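Local coordinates for secreted protein ASP-2 (Necator americanus, PDB 1U53), which is a secreted hookworm antigen of the pathogenesis-related-1 (CAP) family, studied as a vaccine candidate, whose molecular activity is not established, at residues A47-T52 and I174-E179; N78-L83 and V160-P165. All coordinates share one frame; numbering follows the deposited sequence.

Contact 1: A47-T52 and I174-E179; sequences AAKMKT and IYEKGE
Ala48 N gives a nearly straight hydrogen bond to Glu176 O, 2.9 Å long with an angle of 172° at the hydrogen. It is the one direct hydrogen bond between the two loops. Water 1 bridges at the same carbonyl: it donates to Glu176 O and accepts from Lys49 N. The carbonyl of Glu176 is thus gripped twice. Ala47 and Lys177 form a single beta bridge here, and Ala48 CA adds a CA-H...O contact to Glu179 O at 3.4 Å. Gly178 has backbone angles that call for glycine.

The apolar part centres on the Tyr175 ring. Its CG stands between the backbone N and the carbonyl carbon (chi1 54°), and the ring is set against the other loop. Met50 bends at chi2 and chi3 and brings its methyl CE over one face, 4.1 Å from the ring centroid, a CH-pi contact. Ala47 CB approaches the ring obliquely, 3.4 Å from Tyr175 CD1. The phenol OH is fixed by a hydrogen bond to Pro45 O.

The charged part is looser. Lys49 lays CD 3.6 Å from Glu176 OE1, but Lys49 NZ stays 5.2 Å from that oxygen. Any attraction is therefore at long range. Glu176 OE2 has its salt bridge with Lys183.

The contact joins the loop between helix 14-32 and strand 54-55 to the segment that runs into the C-terminal disulfides Cys181-Cys187 and Cys184-Cys194. Backbone bonds of Ala48 to Lys183 and Met50 to Cys194 extend this link. Helix 14-32 packs against it through Ala32 and Val31, and Leu193 of strand 193-194 touches Met50.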
loop_
_atom_site.group_PDB
_atom_site.type_symbol
_atom_site.label_atom_id
_atom_site.label_comp_id
_atom_site.label_asym_id
_atom_site.label_seq_id
_atom_site.Cartn_x
_atom_site.Cartn_y
_atom_site.Cartn_z
ATOM N N ALA A 47 5.186 0.317 -15.636
ATOM C CA ALA A 47 4.218 -0.757 -15.395
ATOM C C ALA A 47 3.207 -0.688 -16.515
ATOM O O ALA A 47 2.653 0.404 -16.766
ATOM C CB ALA A 47 3.520 -0.559 -14.053
ATOM N N ALA A 48 2.890 -1.844 -17.100
ATOM C CA ALA A 48 2.006 -1.888 -18.282
ATOM C C ALA A 48 0.520 -1.799 -17.937
ATOM O O ALA A 48 -0.303 -1.479 -18.809
ATOM C CB ALA A 48 2.245 -3.192 -19.065
ATOM N N LYS A 49 0.166 -2.139 -16.696
ATOM C CA LYS A 49 -1.251 -2.218 -16.293
ATOM C C LYS A 49 -1.405 -2.089 -14.778
ATOM O O LYS A 49 -2.018 -2.956 -14.091
ATOM C CB LYS A 49 -1.926 -3.493 -16.809
ATOM C CG LYS A 49 -1.292 -4.810 -16.384
ATOM C CD LYS A 49 -2.051 -6.012 -17.044
ATOM C CE LYS A 49 -3.493 -6.090 -16.548
ATOM N NZ LYS A 49 -4.193 -7.346 -17.132
ATOM N N MET A 50 -0.813 -1.025 -14.229
ATOM C CA MET A 50 -0.947 -0.802 -12.788
ATOM C C MET A 50 -2.379 -0.349 -12.474
ATOM O O MET A 50 -2.863 0.673 -13.006
ATOM C CB MET A 50 0.061 0.280 -12.382
ATOM C CG MET A 50 0.033 0.632 -10.918
ATOM S SD MET A 50 0.668 -0.672 -9.838
ATOM C CE MET A 50 2.438 -0.579 -10.132
ATOM N N LYS A 51 -3.054 -1.083 -11.591
ATOM C CA LYS A 51 -4.470 -0.820 -11.382
ATOM C C LYS A 51 -4.677 0.265 -10.318
ATOM O O LYS A 51 -3.911 0.361 -9.342
ATOM C CB LYS A 51 -5.200 -2.127 -11.022
ATOM C CG LYS A 51 -4.943 -3.243 -12.067
ATOM C CD LYS A 51 -5.972 -4.386 -11.919
ATOM C CE LYS A 51 -5.920 -5.358 -13.149
ATOM N NZ LYS A 51 -6.761 -6.549 -12.827
ATOM N N THR A 52 -5.711 1.067 -10.547
ATOM C CA THR A 52 -6.184 2.022 -9.524
ATOM C C THR A 52 -6.800 1.273 -8.336
ATOM O O THR A 52 -7.611 0.327 -8.524
ATOM C CB THR A 52 -7.259 2.944 -10.155
ATOM O OG1 THR A 52 -6.706 3.624 -11.282
ATOM C CG2 THR A 52 -7.657 4.021 -9.186
ATOM N N ILE A 174 5.733 -8.424 -8.965
ATOM C CA ILE A 174 5.004 -7.334 -8.291
ATOM C C ILE A 174 4.038 -6.655 -9.262
ATOM O O ILE A 174 2.878 -6.366 -8.944
ATOM C CB ILE A 174 5.999 -6.273 -7.760
ATOM C CG1 ILE A 174 7.020 -6.893 -6.751
ATOM C CG2 ILE A 174 5.224 -5.081 -7.134
ATOM C CD1 ILE A 174 8.366 -6.083 -6.742
ATOM N N TYR A 175 4.538 -6.349 -10.451
ATOM C CA TYR A 175 3.663 -5.909 -11.537
ATOM C C TYR A 175 4.304 -6.301 -12.863
ATOM O O TYR A 175 5.491 -6.622 -12.905
ATOM C CB TYR A 175 3.411 -4.384 -11.465
ATOM C CG TYR A 175 4.637 -3.480 -11.413
ATOM C CD1 TYR A 175 5.255 -3.037 -12.591
ATOM C CD2 TYR A 175 5.197 -3.058 -10.178
ATOM C CE1 TYR A 175 6.386 -2.185 -12.562
ATOM C CE2 TYR A 175 6.319 -2.204 -10.146
ATOM C CZ TYR A 175 6.911 -1.789 -11.330
ATOM O OH TYR A 175 7.998 -0.982 -11.279
ATOM N N GLU A 176 3.492 -6.278 -13.916
ATOM C CA GLU A 176 3.932 -6.495 -15.299
ATOM C C GLU A 176 4.631 -5.265 -15.845
ATOM O O GLU A 176 4.070 -4.189 -15.809
ATOM C CB GLU A 176 2.708 -6.803 -16.174
ATOM C CG GLU A 176 3.053 -6.963 -17.644
ATOM C CD GLU A 176 1.908 -7.471 -18.514
ATOM O OE1 GLU A 176 0.869 -7.964 -17.998
ATOM O OE2 GLU A 176 2.049 -7.374 -19.755
ATOM N N LYS A 177 5.831 -5.432 -16.408
ATOM C CA LYS A 177 6.579 -4.288 -16.972
ATOM C C LYS A 177 6.127 -3.953 -18.390
ATOM O O LYS A 177 5.841 -4.846 -19.192
ATOM C CB LYS A 177 8.083 -4.595 -17.023
ATOM C CG LYS A 177 8.685 -4.776 -15.607
ATOM C CD LYS A 177 10.214 -4.923 -15.626
ATOM C CE LYS A 177 10.705 -6.270 -16.086
ATOM N NZ LYS A 177 12.253 -6.121 -16.175
ATOM N N GLY A 178 6.110 -2.675 -18.709
ATOM C CA GLY A 178 5.915 -2.212 -20.063
ATOM C C GLY A 178 5.428 -0.775 -20.035
ATOM O O GLY A 178 5.258 -0.190 -18.950
ATOM N N GLU A 179 5.200 -0.199 -21.211
ATOM C CA GLU A 179 4.769 1.205 -21.269
ATOM C C GLU A 179 3.448 1.362 -20.553
ATOM O O GLU A 179 2.617 0.489 -20.648
ATOM C CB GLU A 179 4.627 1.677 -22.723
ATOM C CG GLU A 179 5.952 1.929 -23.414
ATOM C CD GLU A 179 6.767 3.028 -22.725
ATOM O OE1 GLU A 179 6.167 3.975 -22.174
ATOM O OE2 GLU A 179 8.010 2.928 -22.724
HETATM O O HOH W 1 1.701 -3.348 -14.611
#

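Contact 2: N78-L83 and V160-P165; sequences NQRKGL and VCQYGP
Leu83 lies against the end of strand 157-164, where edge strand 84-90 begins to pair antiparallel with it; just past the segment, Gly84 and Tyr163 are hydrogen-bonded through their backbones. Leu83 CA makes a CA-H...O contact with Tyr163 O at 3.2 Å. CB stays beside that same oxygen at 3.6 Å. At CG, anti to the carbonyl carbon (chi1 -59°), the chain forks. Branch CD1 reaches the amide of Gln162, 3.7 Å from OE1. Branch CD2 turns to the backbone, 3.4 Å from Tyr163 O and 3.5 Å from Gly164 CA.

Arg80 approaches the same amide with its aliphatic part. Its CB sits 3.7 Å from Gln162 OE1, and the two side chains cross obliquely. The type II turn from Arg80 to Leu83, with Gly82 at positive phi, is closed by Leu83 N bonding to Arg80 O at 2.9 Å. Arg80 NH1 adds a second link, to Leu83 O at 3.1 Å; NH2 bonds to Ser75 O.

The segments share no direct hydrogen bond. Water 2 joins Gln162 NE2 to Gln79 O, while Glu85 and Thr62 bond NE2 and OE1, respectively. The buried amide is therefore held at both ends by polar partners, and the direct contact is mainly van der Waals packing.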
loop_
_atom_site.group_PDB
_atom_site.type_symbol
_atom_site.label_atom_id
_atom_site.label_comp_id
_atom_site.label_asym_id
_atom_site.label_seq_id
_atom_site.Cartn_x
_atom_site.Cartn_y
_atom_site.Cartn_z
ATOM N N ASN A 78 -6.472 -15.731 8.940
ATOM C CA ASN A 78 -7.888 -15.901 9.177
ATOM C C ASN A 78 -8.525 -14.659 9.814
ATOM O O ASN A 78 -9.747 -14.551 9.851
ATOM C CB ASN A 78 -8.160 -17.160 10.011
ATOM C CG ASN A 78 -9.588 -17.601 9.948
ATOM O OD1 ASN A 78 -10.237 -17.820 10.989
ATOM N ND2 ASN A 78 -10.123 -17.715 8.736
ATOM N N GLN A 79 -7.705 -13.691 10.232
ATOM C CA GLN A 79 -8.244 -12.420 10.769
ATOM C C GLN A 79 -8.259 -11.317 9.698
ATOM O O GLN A 79 -8.649 -10.165 9.960
ATOM C CB GLN A 79 -7.479 -12.000 12.023
ATOM C CG GLN A 79 -7.883 -12.832 13.201
ATOM C CD GLN A 79 -6.876 -12.777 14.297
ATOM O OE1 GLN A 79 -6.918 -11.889 15.156
ATOM N NE2 GLN A 79 -5.998 -13.778 14.341
ATOM N N ARG A 80 -7.830 -11.699 8.494
ATOM C CA ARG A 80 -7.884 -10.809 7.349
ATOM C C ARG A 80 -7.950 -11.650 6.097
ATOM O O ARG A 80 -7.076 -11.596 5.211
ATOM C CB ARG A 80 -6.631 -9.942 7.342
ATOM C CG ARG A 80 -5.347 -10.734 7.498
ATOM C CD ARG A 80 -4.155 -9.885 7.063
ATOM N NE ARG A 80 -2.894 -10.290 7.675
ATOM C CZ ARG A 80 -1.758 -10.502 7.025
ATOM N NH1 ARG A 80 -1.709 -10.385 5.692
ATOM N NH2 ARG A 80 -0.654 -10.840 7.706
ATOM N N LYS A 81 -8.989 -12.482 6.011
ATOM C CA LYS A 81 -9.022 -13.450 4.933
ATOM C C LYS A 81 -8.892 -12.823 3.567
ATOM O O LYS A 81 -9.641 -11.927 3.204
ATOM C CB LYS A 81 -10.308 -14.269 4.990
ATOM C CG LYS A 81 -10.331 -15.178 6.185
ATOM C CD LYS A 81 -11.635 -15.914 6.299
ATOM C CE LYS A 81 -12.520 -15.251 7.356
ATOM N NZ LYS A 81 -13.281 -14.064 6.873
ATOM N N GLY A 82 -7.949 -13.335 2.812
ATOM C CA GLY A 82 -7.781 -12.910 1.434
ATOM C C GLY A 82 -7.075 -11.564 1.303
ATOM O O GLY A 82 -7.082 -10.980 0.199
ATOM N N LEU A 83 -6.497 -11.074 2.398
ATOM C CA LEU A 83 -5.919 -9.700 2.403
ATOM C C LEU A 83 -4.460 -9.635 2.782
ATOM O O LEU A 83 -3.987 -10.432 3.612
ATOM C CB LEU A 83 -6.668 -8.808 3.389
ATOM C CG LEU A 83 -8.146 -8.693 3.086
ATOM C CD1 LEU A 83 -8.822 -7.961 4.260
ATOM C CD2 LEU A 83 -8.393 -7.950 1.772
ATOM N N VAL A 160 -2.572 0.538 10.560
ATOM C CA VAL A 160 -2.644 -0.705 9.822
ATOM C C VAL A 160 -3.394 -0.446 8.536
ATOM O O VAL A 160 -4.495 0.083 8.561
ATOM C CB VAL A 160 -3.435 -1.745 10.662
ATOM C CG1 VAL A 160 -3.590 -3.092 9.915
ATOM C CG2 VAL A 160 -2.728 -2.015 11.969
ATOM N N CYS A 161 -2.813 -0.838 7.392
ATOM C CA CYS A 161 -3.580 -0.898 6.135
ATOM C C CYS A 161 -3.714 -2.348 5.669
ATOM O O CYS A 161 -2.769 -3.129 5.824
ATOM C CB CYS A 161 -2.859 -0.152 5.015
ATOM S SG CYS A 161 -3.034 1.650 5.158
ATOM N N GLN A 162 -4.873 -2.720 5.144
ATOM C CA GLN A 162 -4.975 -4.045 4.523
ATOM C C GLN A 162 -5.326 -3.874 3.043
ATOM O O GLN A 162 -5.797 -2.829 2.632
ATOM C CB GLN A 162 -5.950 -4.974 5.279
ATOM C CG GLN A 162 -5.315 -5.415 6.594
ATOM C CD GLN A 162 -6.250 -6.138 7.567
ATOM O OE1 GLN A 162 -7.411 -6.368 7.246
ATOM N NE2 GLN A 162 -5.727 -6.521 8.757
ATOM N N TYR A 163 -5.110 -4.946 2.271
ATOM C CA TYR A 163 -4.960 -4.868 0.810
ATOM C C TYR A 163 -5.642 -6.080 0.173
ATOM O O TYR A 163 -5.277 -7.245 0.503
ATOM C CB TYR A 163 -3.455 -4.962 0.503
ATOM C CG TYR A 163 -2.703 -3.736 0.957
ATOM C CD1 TYR A 163 -2.523 -2.659 0.094
ATOM C CD2 TYR A 163 -2.130 -3.676 2.226
ATOM C CE1 TYR A 163 -1.822 -1.506 0.541
ATOM C CE2 TYR A 163 -1.414 -2.525 2.674
ATOM C CZ TYR A 163 -1.234 -1.490 1.822
ATOM O OH TYR A 163 -0.568 -0.381 2.302
ATOM N N GLY A 164 -6.610 -5.822 -0.715
ATOM C CA GLY A 164 -7.393 -6.886 -1.437
ATOM C C GLY A 164 -7.151 -6.841 -2.921
ATOM O O GLY A 164 -7.361 -5.797 -3.484
ATOM N N PRO A 165 -7.189 -8.014 -3.581
ATOM C CA PRO A 165 -6.499 -9.209 -3.123
ATOM C C PRO A 165 -5.128 -9.016 -2.548
ATOM O O PRO A 165 -4.446 -8.045 -2.886
ATOM C CB PRO A 165 -6.458 -10.145 -4.327
ATOM C CG PRO A 165 -7.099 -9.462 -5.421
ATOM C CD PRO A 165 -7.525 -8.061 -5.020
HETATM O O HOH W 2 -7.100 -8.059 11.047
#

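How the contacts relate
Along the chain both segments of contact 2 fall between those of contact 1. The order is 47-52, 78-83, 160-165, 174-179. Their centres lie 22 Å apart, and about 8 Å separates their nearest atoms. Contact 2 belongs to the central mixed sheet: 78-83 leads into edge strand 84-90, and 160-165 includes the end of its neighbour, strand 157-164. Contact 1 lies among loops beside helix 14-32. That helix also reaches the strand of contact 2, where His24 bonds to Tyr163. Contact 2 thus joins parts of the CAP-family sheet region, whereas contact 1 attaches the segment leading to the C-terminal hairpin.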